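PDB 7AJ0: arylsulfatase from Pseudoalteromonas sp. MB47, which probably removes sulfate groups from fucoidan, working as an exo-acting, calcium-binding sulfatase that assembles into hexamers. Local coordinates for residues Y97-C102 with R113-S118. Residues are numbered along the deposited sequence; the frame is centred on the assembly and turned at random.
With CA (calcium ion), chain G.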
# COMPACT_ATOMS: atom_id res chain seq x y z
N TYR A 97 6.98 29.79 9.40
CA TYR A 97 7.63 28.77 8.60
C TYR A 97 9.13 28.75 8.81
O TYR A 97 9.76 29.80 8.99
CB TYR A 97 7.32 28.96 7.10
CG TYR A 97 5.96 28.44 6.73
CD1 TYR A 97 5.76 27.10 6.45
CD2 TYR A 97 4.86 29.29 6.68
CE1 TYR A 97 4.52 26.61 6.13
CE2 TYR A 97 3.61 28.81 6.35
CZ TYR A 97 3.44 27.47 6.07
OH TYR A 97 2.20 26.98 5.75
N SER A 98 9.70 27.54 8.77
CA SER A 98 11.13 27.33 8.91
C SER A 98 11.63 26.53 7.72
O SER A 98 10.88 26.28 6.77
CB SER A 98 11.44 26.60 10.21
OG SER A 98 10.93 25.28 10.18
N GLN A 99 12.89 26.11 7.75
CA GLN A 99 13.41 25.13 6.81
C GLN A 99 13.18 23.73 7.35
O GLN A 99 12.84 23.54 8.52
CB GLN A 99 14.89 25.39 6.55
CG GLN A 99 15.18 26.82 6.13
CD GLN A 99 14.44 27.21 4.86
OE1 GLN A 99 14.64 26.60 3.80
NE2 GLN A 99 13.59 28.22 4.96
N PRO A 100 13.35 22.69 6.52
CA PRO A 100 13.02 21.33 6.98
C PRO A 100 14.04 20.70 7.91
O PRO A 100 13.72 19.66 8.51
CB PRO A 100 12.92 20.54 5.66
CG PRO A 100 12.80 21.56 4.58
CD PRO A 100 13.59 22.74 5.07
N THR A 101 15.24 21.25 8.06
CA THR A 101 16.28 20.63 8.88
C THR A 101 17.06 21.68 9.65
O THR A 101 16.95 22.88 9.39
CB THR A 101 17.22 19.78 8.01
OG1 THR A 101 17.69 20.56 6.90
CG2 THR A 101 16.51 18.54 7.49
N CYS A 102 17.87 21.21 10.60
CA CYS A 102 18.47 22.08 11.60
C CYS A 102 19.39 23.12 10.98
O CYS A 102 19.17 24.33 11.11
CB CYS A 102 19.25 21.25 12.63
SG CYS A 102 18.30 20.00 13.51
N ARG A 113 18.79 34.55 4.46
CA ARG A 113 18.95 33.96 3.13
C ARG A 113 18.63 32.48 3.16
O ARG A 113 19.12 31.75 4.03
CB ARG A 113 20.38 34.19 2.62
CG ARG A 113 20.56 35.52 1.93
CD ARG A 113 21.98 36.03 2.02
NE ARG A 113 22.97 35.11 1.46
CZ ARG A 113 23.18 34.93 0.16
NH1 ARG A 113 22.45 35.59 -0.74
NH2 ARG A 113 24.11 34.08 -0.25
N LEU A 114 17.81 32.04 2.22
CA LEU A 114 17.61 30.61 2.03
C LEU A 114 18.97 29.92 1.90
O LEU A 114 19.86 30.43 1.21
CB LEU A 114 16.76 30.36 0.78
CG LEU A 114 15.29 30.75 0.91
CD1 LEU A 114 14.61 30.78 -0.45
CD2 LEU A 114 14.57 29.79 1.85
N PRO A 115 19.17 28.78 2.56
CA PRO A 115 20.53 28.19 2.59
C PRO A 115 21.04 27.72 1.24
O PRO A 115 22.25 27.51 1.10
CB PRO A 115 20.38 27.02 3.58
CG PRO A 115 18.92 26.75 3.66
CD PRO A 115 18.22 28.04 3.40
N VAL A 116 20.17 27.55 0.24
CA VAL A 116 20.67 27.17 -1.07
C VAL A 116 21.50 28.30 -1.67
O VAL A 116 22.41 28.05 -2.48
CB VAL A 116 19.50 26.77 -2.00
CG1 VAL A 116 18.63 27.98 -2.33
CG2 VAL A 116 20.03 26.11 -3.26
N ARG A 117 21.22 29.55 -1.29
CA ARG A 117 22.02 30.66 -1.79
C ARG A 117 23.40 30.68 -1.13
O ARG A 117 24.41 30.97 -1.80
CB ARG A 117 21.31 31.99 -1.53
CG ARG A 117 19.89 32.07 -2.08
CD ARG A 117 19.39 33.50 -2.02
NE ARG A 117 17.95 33.61 -2.28
CZ ARG A 117 17.41 33.72 -3.49
NH1 ARG A 117 18.18 33.74 -4.57
NH2 ARG A 117 16.10 33.82 -3.62
N SER A 118 23.46 30.39 0.16
CA SER A 118 24.70 30.51 0.92
C SER A 118 25.57 29.27 0.85
O SER A 118 26.80 29.37 1.00
CB SER A 118 24.38 30.81 2.39
OG SER A 118 23.69 29.73 3.00
CA CA G . 16.35 21.23 14.61
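Gln-99 reaches from the loop behind strand 91-97 and lays its amide against Leu-114 and Pro-115 in buried van der Waals contact. Leu-114 CD2 comes in from above the amide plane, beyond the edge that carries OE1 and NE2, 3.6 Å from Gln-99 NE2 and 3.7 Å from Gln-99 OE1. Gln-99 OE1 also comes within 3.9 Å of Pro-115 CD. A bend at chi2 (-59°) brings the amide round to these carbons. Replacement by an alanine would probably open a gap beside the Leu-114 methyl and the Pro-115 ring, leaving the two segments without their direct packing.

Helix 102-111 joins the segments, and Cys-102 at its start opens a Cys-Thr-Ser-Ser-Arg run that resembles the sulfatase signature C-x-P-S-R, with serine in place of proline; in that family the cysteine is typically converted to formylglycine. Here it is modelled as cysteine, and its SG binds calcium at 2.6 Å, together with Asp-60, Asp-61, Asp-325 and Asn-326.

Within the segments, Ser-98 OG donates to Gln-99 O (3.1 Å) and Arg-117 N to Leu-114 O (3.0 Å). Outside them, Asp-401 accepts a hydrogen bond from Leu-114 N through OD2 and forms a salt bridge with Arg-117 through OD1.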